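Local structure of type-2Aa cytolytic delta-endotoxin (1CBY) at residues L40-T45 with D151-F156; A162-Y167 with E192-V197. The protein kills larvae of dipteran insects, including mosquitoes, by forming pores in the membranes of their midgut epithelial cells. All blocks are in the same frame, centred on the assembly; numbering follows the deposited sequence.

Contact 1. Residues L40-T45 with D151-F156; sequences LDNFNT and DEAWIF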
ATOM      1  N   LEU A  40      -1.803 -18.349  -7.801  1.00 22.18           N
ATOM      2  CA  LEU A  40      -1.445 -18.127  -6.411  1.00 19.07           C
ATOM      3  C   LEU A  40      -0.455 -16.981  -6.252  1.00 23.66           C
ATOM      4  O   LEU A  40       0.452 -16.821  -7.067  1.00 26.38           O
ATOM      5  CB  LEU A  40      -0.889 -19.420  -5.806  1.00 23.30           C
ATOM      6  CG  LEU A  40      -1.823 -20.642  -5.874  1.00 24.11           C
ATOM      7  CD1 LEU A  40      -1.179 -21.854  -5.222  1.00 23.56           C
ATOM      8  CD2 LEU A  40      -3.136 -20.330  -5.186  1.00 28.58           C
ATOM      9  N   ASP A  41      -0.651 -16.171  -5.213  1.00 25.17           N
ATOM     10  CA  ASP A  41       0.220 -15.030  -4.941  1.00 21.63           C
ATOM     11  C   ASP A  41       0.516 -14.926  -3.444  1.00 20.02           C
ATOM     12  O   ASP A  41      -0.344 -14.536  -2.659  1.00 17.74           O
ATOM     13  CB  ASP A  41      -0.445 -13.736  -5.428  1.00 26.86           C
ATOM     14  CG  ASP A  41       0.520 -12.553  -5.495  1.00 26.25           C
ATOM     15  OD1 ASP A  41       1.526 -12.525  -4.754  1.00 28.92           O
ATOM     16  OD2 ASP A  41       0.265 -11.633  -6.299  1.00 33.71           O
ATOM     17  N   ASN A  42       1.746 -15.239  -3.060  1.00 19.92           N
ATOM     18  CA  ASN A  42       2.140 -15.168  -1.656  1.00 25.69           C
ATOM     19  C   ASN A  42       3.204 -14.096  -1.424  1.00 23.75           C
ATOM     20  O   ASN A  42       4.066 -14.232  -0.554  1.00 22.21           O
ATOM     21  CB  ASN A  42       2.648 -16.537  -1.192  1.00 31.88           C
ATOM     22  CG  ASN A  42       1.583 -17.614  -1.295  1.00 28.21           C
ATOM     23  OD1 ASN A  42       1.627 -18.463  -2.182  1.00 23.56           O
ATOM     24  ND2 ASN A  42       0.612 -17.571  -0.397  1.00 23.56           N
ATOM     25  N   PHE A  43       3.108 -13.012  -2.186  1.00 26.63           N
ATOM     26  CA  PHE A  43       4.055 -11.907  -2.103  1.00 21.96           C
ATOM     27  C   PHE A  43       3.359 -10.586  -1.835  1.00 22.78           C
ATOM     28  O   PHE A  43       2.294 -10.317  -2.393  1.00 18.17           O
ATOM     29  CB  PHE A  43       4.825 -11.756  -3.425  1.00 17.67           C
ATOM     30  CG  PHE A  43       6.117 -12.510  -3.475  1.00 19.09           C
ATOM     31  CD1 PHE A  43       7.147 -12.216  -2.588  1.00 22.78           C
ATOM     32  CD2 PHE A  43       6.313 -13.514  -4.417  1.00 24.11           C
ATOM     33  CE1 PHE A  43       8.359 -12.910  -2.636  1.00 22.52           C
ATOM     34  CE2 PHE A  43       7.520 -14.216  -4.474  1.00 29.90           C
ATOM     35  CZ  PHE A  43       8.546 -13.912  -3.581  1.00 24.26           C
ATOM     36  N   ASN A  44       3.936  -9.795  -0.936  1.00 24.73           N
ATOM     37  CA  ASN A  44       3.430  -8.456  -0.656  1.00 21.71           C
ATOM     38  C   ASN A  44       4.236  -7.671  -1.703  1.00 22.60           C
ATOM     39  O   ASN A  44       5.461  -7.525  -1.597  1.00 23.70           O
ATOM     40  CB  ASN A  44       3.795  -8.015   0.762  1.00 20.39           C
ATOM     41  CG  ASN A  44       2.981  -6.815   1.239  1.00 25.27           C
ATOM     42  OD1 ASN A  44       3.045  -6.450   2.411  1.00 25.77           O
ATOM     43  ND2 ASN A  44       2.216  -6.201   0.343  1.00 26.34           N
ATOM     44  N   THR A  45       3.553  -7.258  -2.759  1.00 17.57           N
ATOM     45  CA  THR A  45       4.190  -6.574  -3.867  1.00 20.16           C
ATOM     46  C   THR A  45       4.235  -5.042  -3.826  1.00 23.55           C
ATOM     47  O   THR A  45       3.244  -4.381  -3.503  1.00 22.66           O
ATOM     48  CB  THR A  45       3.541  -7.044  -5.170  1.00 15.54           C
ATOM     49  OG1 THR A  45       3.396  -8.469  -5.128  1.00 25.29           O
ATOM     50  CG2 THR A  45       4.402  -6.693  -6.349  1.00 28.04           C
ATOM     51  N   ASP A 151      -4.296 -13.476   8.140  1.00 48.00           N
ATOM     52  CA  ASP A 151      -4.981 -14.233   7.096  1.00 48.32           C
ATOM     53  C   ASP A 151      -4.622 -13.815   5.674  1.00 44.38           C
ATOM     54  O   ASP A 151      -5.294 -14.202   4.717  1.00 48.54           O
ATOM     55  CB  ASP A 151      -6.496 -14.240   7.313  1.00 54.74           C
ATOM     56  CG  ASP A 151      -6.900 -14.948   8.599  1.00 60.97           C
ATOM     57  OD1 ASP A 151      -6.090 -15.741   9.131  1.00 61.16           O
ATOM     58  OD2 ASP A 151      -8.028 -14.709   9.082  1.00 67.31           O
ATOM     59  N   GLU A 152      -3.539 -13.055   5.538  1.00 39.57           N
ATOM     60  CA  GLU A 152      -3.060 -12.607   4.235  1.00 25.59           C
ATOM     61  C   GLU A 152      -2.041 -13.636   3.765  1.00 21.00           C
ATOM     62  O   GLU A 152      -1.302 -14.189   4.571  1.00 22.67           O
ATOM     63  CB  GLU A 152      -2.409 -11.229   4.345  1.00 27.12           C
ATOM     64  CG  GLU A 152      -3.328 -10.125   4.875  1.00 22.82           C
ATOM     65  CD  GLU A 152      -4.429  -9.715   3.900  1.00 29.88           C
ATOM     66  OE1 GLU A 152      -4.499 -10.265   2.780  1.00 29.79           O
ATOM     67  OE2 GLU A 152      -5.227  -8.823   4.257  1.00 35.29           O
ATOM     68  N   ALA A 153      -1.965 -13.854   2.460  1.00 22.11           N
ATOM     69  CA  ALA A 153      -1.057 -14.851   1.893  1.00 22.59           C
ATOM     70  C   ALA A 153       0.444 -14.657   2.078  1.00 21.25           C
ATOM     71  O   ALA A 153       1.196 -15.633   2.063  1.00 25.82           O
ATOM     72  CB  ALA A 153      -1.368 -15.054   0.418  1.00 27.20           C
ATOM     73  N   TRP A 154       0.890 -13.413   2.226  1.00 24.16           N
ATOM     74  CA  TRP A 154       2.320 -13.140   2.378  1.00 19.59           C
ATOM     75  C   TRP A 154       2.902 -13.464   3.747  1.00 21.40           C
ATOM     76  O   TRP A 154       4.117 -13.378   3.937  1.00 24.00           O
ATOM     77  CB  TRP A 154       2.656 -11.697   1.976  1.00 13.91           C
ATOM     78  CG  TRP A 154       1.964 -10.642   2.771  1.00  9.94           C
ATOM     79  CD1 TRP A 154       2.344 -10.150   3.981  1.00  9.98           C
ATOM     80  CD2 TRP A 154       0.775  -9.933   2.404  1.00  2.33           C
ATOM     81  NE1 TRP A 154       1.465  -9.177   4.393  1.00  9.71           N
ATOM     82  CE2 TRP A 154       0.493  -9.025   3.443  1.00  2.00           C
ATOM     83  CE3 TRP A 154      -0.077  -9.977   1.294  1.00  8.65           C
ATOM     84  CZ2 TRP A 154      -0.604  -8.167   3.409  1.00  4.41           C
ATOM     85  CZ3 TRP A 154      -1.167  -9.122   1.257  1.00  7.61           C
ATOM     86  CH2 TRP A 154      -1.422  -8.229   2.312  1.00  4.28           C
ATOM     87  N   ILE A 155       2.049 -13.828   4.699  1.00 24.07           N
ATOM     88  CA  ILE A 155       2.531 -14.173   6.032  1.00 28.66           C
ATOM     89  C   ILE A 155       2.069 -15.559   6.482  1.00 29.76           C
ATOM     90  O   ILE A 155       0.880 -15.863   6.469  1.00 32.31           O
ATOM     91  CB  ILE A 155       2.162 -13.098   7.086  1.00 28.57           C
ATOM     92  CG1 ILE A 155       2.677 -13.522   8.464  1.00 25.26           C
ATOM     93  CG2 ILE A 155       0.661 -12.832   7.088  1.00 27.86           C
ATOM     94  CD1 ILE A 155       2.575 -12.444   9.507  1.00 33.29           C
ATOM     95  N   PHE A 156       3.029 -16.396   6.862  1.00 31.21           N
ATOM     96  CA  PHE A 156       2.752 -17.754   7.315  1.00 32.77           C
ATOM     97  C   PHE A 156       3.329 -17.977   8.705  1.00 33.72           C
ATOM     98  O   PHE A 156       4.549 -18.004   8.877  1.00 32.09           O
ATOM     99  CB  PHE A 156       3.367 -18.768   6.345  1.00 42.07           C
ATOM    100  CG  PHE A 156       3.163 -20.204   6.751  1.00 46.27           C
ATOM    101  CD1 PHE A 156       1.899 -20.780   6.710  1.00 48.27           C
ATOM    102  CD2 PHE A 156       4.240 -20.983   7.159  1.00 50.02           C
ATOM    103  CE1 PHE A 156       1.712 -22.108   7.066  1.00 49.91           C
ATOM    104  CE2 PHE A 156       4.063 -22.313   7.517  1.00 48.78           C
ATOM    105  CZ  PHE A 156       2.798 -22.876   7.469  1.00 51.90           C
TER
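The amide of Asn-44 lies stacked on the indole of Trp-154, the two planes 18° apart and Asn-44 CG above the middle of the ring. Asn-44 CB makes a CH-pi contact over the same face, 4.0 Å from the centroid of the five-membered ring of Trp-154. With CG anti to the backbone N (chi1 -164°), the amide of Asn-44 is laid over the indole face, and its OD1 is bonded to Tyr-169 OH; Trp-154 NE1 donates to Gln-149. Glu-152 CB covers the opposite ring face near the rim. One hydrogen bond joins the segments: Asn-42 ND2 reaches Ala-153 O at 3.2 Å, in the plane of its own amide but above the carbonyl plane of the acceptor. Within 40-45, an Asx turn, Phe-43 N to Asp-41 OD1 at 3.1 Å, shapes the approach to strand 44-48, and Gln-65 NE2 also donates to Asp-41 OD1; in 151-156 a type I turn from Glu-152 to Ile-155 leads into strand 155-158. From the second subunit, Lys-29 forms a salt bridge with Asp-41, the ring of His-30 meets Trp-154, and a parallel strand extends the sheet at Asn-44 and Thr-45. Strand 165-175 pairs with both strands, parallel to 44-48 and antiparallel to 155-158.

Contact 2. Residues A162-Y167 with E192-V197; sequences AHNTSY and EVSVDV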
ATOM      1  N   ALA A 162       3.723 -20.070  23.871  1.00 56.18           N
ATOM      2  CA  ALA A 162       3.463 -18.991  24.817  1.00 62.17           C
ATOM      3  C   ALA A 162       4.750 -18.207  25.047  1.00 64.72           C
ATOM      4  O   ALA A 162       4.723 -17.095  25.577  1.00 65.66           O
ATOM      5  CB  ALA A 162       2.950 -19.553  26.132  1.00 66.10           C
ATOM      6  N   HIS A 163       5.873 -18.795  24.639  1.00 66.86           N
ATOM      7  CA  HIS A 163       7.181 -18.171  24.796  1.00 70.90           C
ATOM      8  C   HIS A 163       7.849 -17.891  23.447  1.00 65.78           C
ATOM      9  O   HIS A 163       9.012 -17.483  23.402  1.00 67.02           O
ATOM     10  CB  HIS A 163       8.109 -19.080  25.613  1.00 83.05           C
ATOM     11  CG  HIS A 163       7.508 -19.581  26.889  1.00 93.54           C
ATOM     12  ND1 HIS A 163       6.881 -18.737  27.772  1.00 97.28           N
ATOM     13  CD2 HIS A 163       7.505 -20.840  27.393  1.00 97.53           C
ATOM     14  CE1 HIS A 163       6.512 -19.492  28.788  1.00101.90           C
ATOM     15  NE2 HIS A 163       6.868 -20.774  28.606  1.00101.66           N
ATOM     16  N   ASN A 164       7.135 -18.122  22.350  1.00 57.24           N
ATOM     17  CA  ASN A 164       7.717 -17.905  21.031  1.00 49.61           C
ATOM     18  C   ASN A 164       6.678 -17.764  19.931  1.00 45.76           C
ATOM     19  O   ASN A 164       5.591 -18.337  20.012  1.00 50.41           O
ATOM     20  CB  ASN A 164       8.669 -19.052  20.686  1.00 47.24           C
ATOM     21  CG  ASN A 164       9.362 -18.852  19.355  1.00 54.53           C
ATOM     22  OD1 ASN A 164       8.829 -19.211  18.309  1.00 52.44           O
ATOM     23  ND2 ASN A 164      10.556 -18.271  19.387  1.00 61.31           N
ATOM     24  N   THR A 165       7.017 -16.976  18.918  1.00 38.28           N
ATOM     25  CA  THR A 165       6.153 -16.748  17.768  1.00 29.38           C
ATOM     26  C   THR A 165       7.053 -16.649  16.538  1.00 27.48           C
ATOM     27  O   THR A 165       7.982 -15.840  16.506  1.00 30.11           O
ATOM     28  CB  THR A 165       5.352 -15.442  17.924  1.00 31.19           C
ATOM     29  OG1 THR A 165       4.497 -15.537  19.069  1.00 32.96           O
ATOM     30  CG2 THR A 165       4.507 -15.180  16.686  1.00 28.88           C
ATOM     31  N   SER A 166       6.800 -17.493  15.548  1.00 22.37           N
ATOM     32  CA  SER A 166       7.591 -17.492  14.325  1.00 21.66           C
ATOM     33  C   SER A 166       6.687 -17.301  13.125  1.00 25.38           C
ATOM     34  O   SER A 166       5.488 -17.580  13.199  1.00 34.50           O
ATOM     35  CB  SER A 166       8.344 -18.811  14.185  1.00 16.16           C
ATOM     36  OG  SER A 166       9.259 -18.982  15.251  1.00 26.97           O
ATOM     37  N   TYR A 167       7.247 -16.797  12.032  1.00 26.07           N
ATOM     38  CA  TYR A 167       6.473 -16.588  10.816  1.00 24.81           C
ATOM     39  C   TYR A 167       7.328 -16.271   9.599  1.00 25.12           C
ATOM     40  O   TYR A 167       8.499 -15.919   9.720  1.00 30.12           O
ATOM     41  CB  TYR A 167       5.398 -15.502  11.011  1.00 22.60           C
ATOM     42  CG  TYR A 167       5.901 -14.136  11.449  1.00 25.78           C
ATOM     43  CD1 TYR A 167       6.307 -13.186  10.511  1.00 28.23           C
ATOM     44  CD2 TYR A 167       5.931 -13.781  12.799  1.00 24.77           C
ATOM     45  CE1 TYR A 167       6.728 -11.919  10.905  1.00 25.11           C
ATOM     46  CE2 TYR A 167       6.349 -12.517  13.205  1.00 24.34           C
ATOM     47  CZ  TYR A 167       6.746 -11.590  12.251  1.00 29.26           C
ATOM     48  OH  TYR A 167       7.159 -10.335  12.643  1.00 25.36           O
ATOM     49  N   GLU A 192      12.480 -14.686   7.714  1.00 25.93           N
ATOM     50  CA  GLU A 192      12.061 -15.777   8.580  1.00 26.68           C
ATOM     51  C   GLU A 192      12.223 -15.155   9.957  1.00 26.28           C
ATOM     52  O   GLU A 192      13.344 -14.963  10.426  1.00 32.84           O
ATOM     53  CB  GLU A 192      12.974 -16.990   8.433  1.00 27.27           C
ATOM     54  CG  GLU A 192      12.859 -17.693   7.091  1.00 38.31           C
ATOM     55  CD  GLU A 192      13.579 -19.034   7.061  1.00 42.82           C
ATOM     56  OE1 GLU A 192      14.044 -19.496   8.127  1.00 42.58           O
ATOM     57  OE2 GLU A 192      13.672 -19.631   5.967  1.00 43.21           O
ATOM     58  N   VAL A 193      11.111 -14.760  10.562  1.00 26.72           N
ATOM     59  CA  VAL A 193      11.123 -14.106  11.868  1.00 24.28           C
ATOM     60  C   VAL A 193      10.751 -15.015  13.042  1.00 24.23           C
ATOM     61  O   VAL A 193       9.855 -15.852  12.936  1.00 26.46           O
ATOM     62  CB  VAL A 193      10.163 -12.893  11.859  1.00 21.80           C
ATOM     63  CG1 VAL A 193      10.261 -12.109  13.168  1.00 17.25           C
ATOM     64  CG2 VAL A 193      10.458 -12.008  10.663  1.00 20.17           C
ATOM     65  N   SER A 194      11.433 -14.820  14.164  1.00 27.88           N
ATOM     66  CA  SER A 194      11.187 -15.574  15.385  1.00 31.63           C
ATOM     67  C   SER A 194      11.285 -14.567  16.534  1.00 33.83           C
ATOM     68  O   SER A 194      12.231 -13.770  16.584  1.00 34.17           O
ATOM     69  CB  SER A 194      12.232 -16.682  15.543  1.00 34.16           C
ATOM     70  OG  SER A 194      12.048 -17.417  16.741  1.00 46.17           O
ATOM     71  N   VAL A 195      10.286 -14.567  17.416  1.00 31.93           N
ATOM     72  CA  VAL A 195      10.245 -13.642  18.548  1.00 32.42           C
ATOM     73  C   VAL A 195      10.016 -14.395  19.855  1.00 36.64           C
ATOM     74  O   VAL A 195       9.227 -15.338  19.907  1.00 40.44           O
ATOM     75  CB  VAL A 195       9.105 -12.607  18.405  1.00 30.01           C
ATOM     76  CG1 VAL A 195       9.364 -11.419  19.311  1.00 28.27           C
ATOM     77  CG2 VAL A 195       8.956 -12.158  16.970  1.00 32.99           C
ATOM     78  N   ASP A 196      10.655 -13.935  20.923  1.00 36.38           N
ATOM     79  CA  ASP A 196      10.522 -14.570  22.227  1.00 38.08           C
ATOM     80  C   ASP A 196       9.238 -14.208  22.978  1.00 37.23           C
ATOM     81  O   ASP A 196       9.253 -14.083  24.201  1.00 40.23           O
ATOM     82  CB  ASP A 196      11.746 -14.257  23.101  1.00 44.61           C
ATOM     83  CG  ASP A 196      11.830 -12.788  23.504  1.00 50.48           C
ATOM     84  OD1 ASP A 196      11.431 -11.913  22.704  1.00 55.93           O
ATOM     85  OD2 ASP A 196      12.303 -12.507  24.626  1.00 52.65           O
ATOM     86  N   VAL A 197       8.137 -14.017  22.260  1.00 34.56           N
ATOM     87  CA  VAL A 197       6.866 -13.683  22.906  1.00 35.36           C
ATOM     88  C   VAL A 197       5.692 -14.398  22.244  1.00 35.85           C
ATOM     89  O   VAL A 197       5.863 -15.088  21.238  1.00 31.18           O
ATOM     90  CB  VAL A 197       6.583 -12.145  22.950  1.00 32.82           C
ATOM     91  CG1 VAL A 197       7.596 -11.435  23.828  1.00 32.20           C
ATOM     92  CG2 VAL A 197       6.588 -11.557  21.562  1.00 37.37           C
TER
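Tyr-167 lays one face of its ring against Val-193, whose CB sits 3.8 Å from the ring centroid and 19° off the normal, a CH-pi contact displaced toward the rim. The two side chains run side by side; with CG between the backbone N and the carbonyl carbon (chi1 58°), the ring is carried across to its cross-strand neighbour, and Val-193 CG1 comes within 3.6 Å of Tyr-167 OH. The strands run antiparallel, as the arms of the beta hairpin 165-175/183-195, paired here at the ends far from its connecting turn. Thr-165 with Val-195 and Tyr-167 with Val-193 are hydrogen-bonded pairs, the former joined by Thr-165 N to Val-195 O at 2.9 Å and Val-195 N to Thr-165 O at 2.8 Å. Between them Ser-166 and Ser-194 form a non-hydrogen-bonded pair, their side chains on the sheet face away from Tyr-167. There Asn-164 links the two serines: Ser-166 OG donates to a lone pair of Asn-164 OD1, and Asn-164 ND2 makes a nearly straight bond, 170°, to Ser-194 OG at 3.2 Å. The face of Tyr-167, Val-193 and Val-195, extended by Tyr-213, is thus mainly apolar; its polar atoms, Thr-165 OG1 and Tyr-167 OH, are bonded to the carbonyls of Val-197 (2.6 Å from Thr-165 OG1) and Thr-142. On the other face Asn-164 uses both ends of its amide, which should fix its rotation.

Overall arrangement
From the N terminus the chain passes through 40-45 into strand 44-48, then runs through most of the helices before 151-156 returns to it; contact 1 closes this loop of 105 residues. Strand 155-158, which starts in this segment, leads on to 165-175. Contact 2 then closes a shorter loop, the beta hairpin of strands 165-175 and 183-195. The two contacts stand in series, neither nested nor crossed, with centres about 19 Å apart. They share a sheet in which strand 165-175 neighbours 44-48, 155-158 and 183-195, and they touch where Ile-155 CD1 packs 3.9 Å from Tyr-167 CD1. Contact 1 lies in the dimer interface of the protoxin, whereas the other subunit does not touch contact 2.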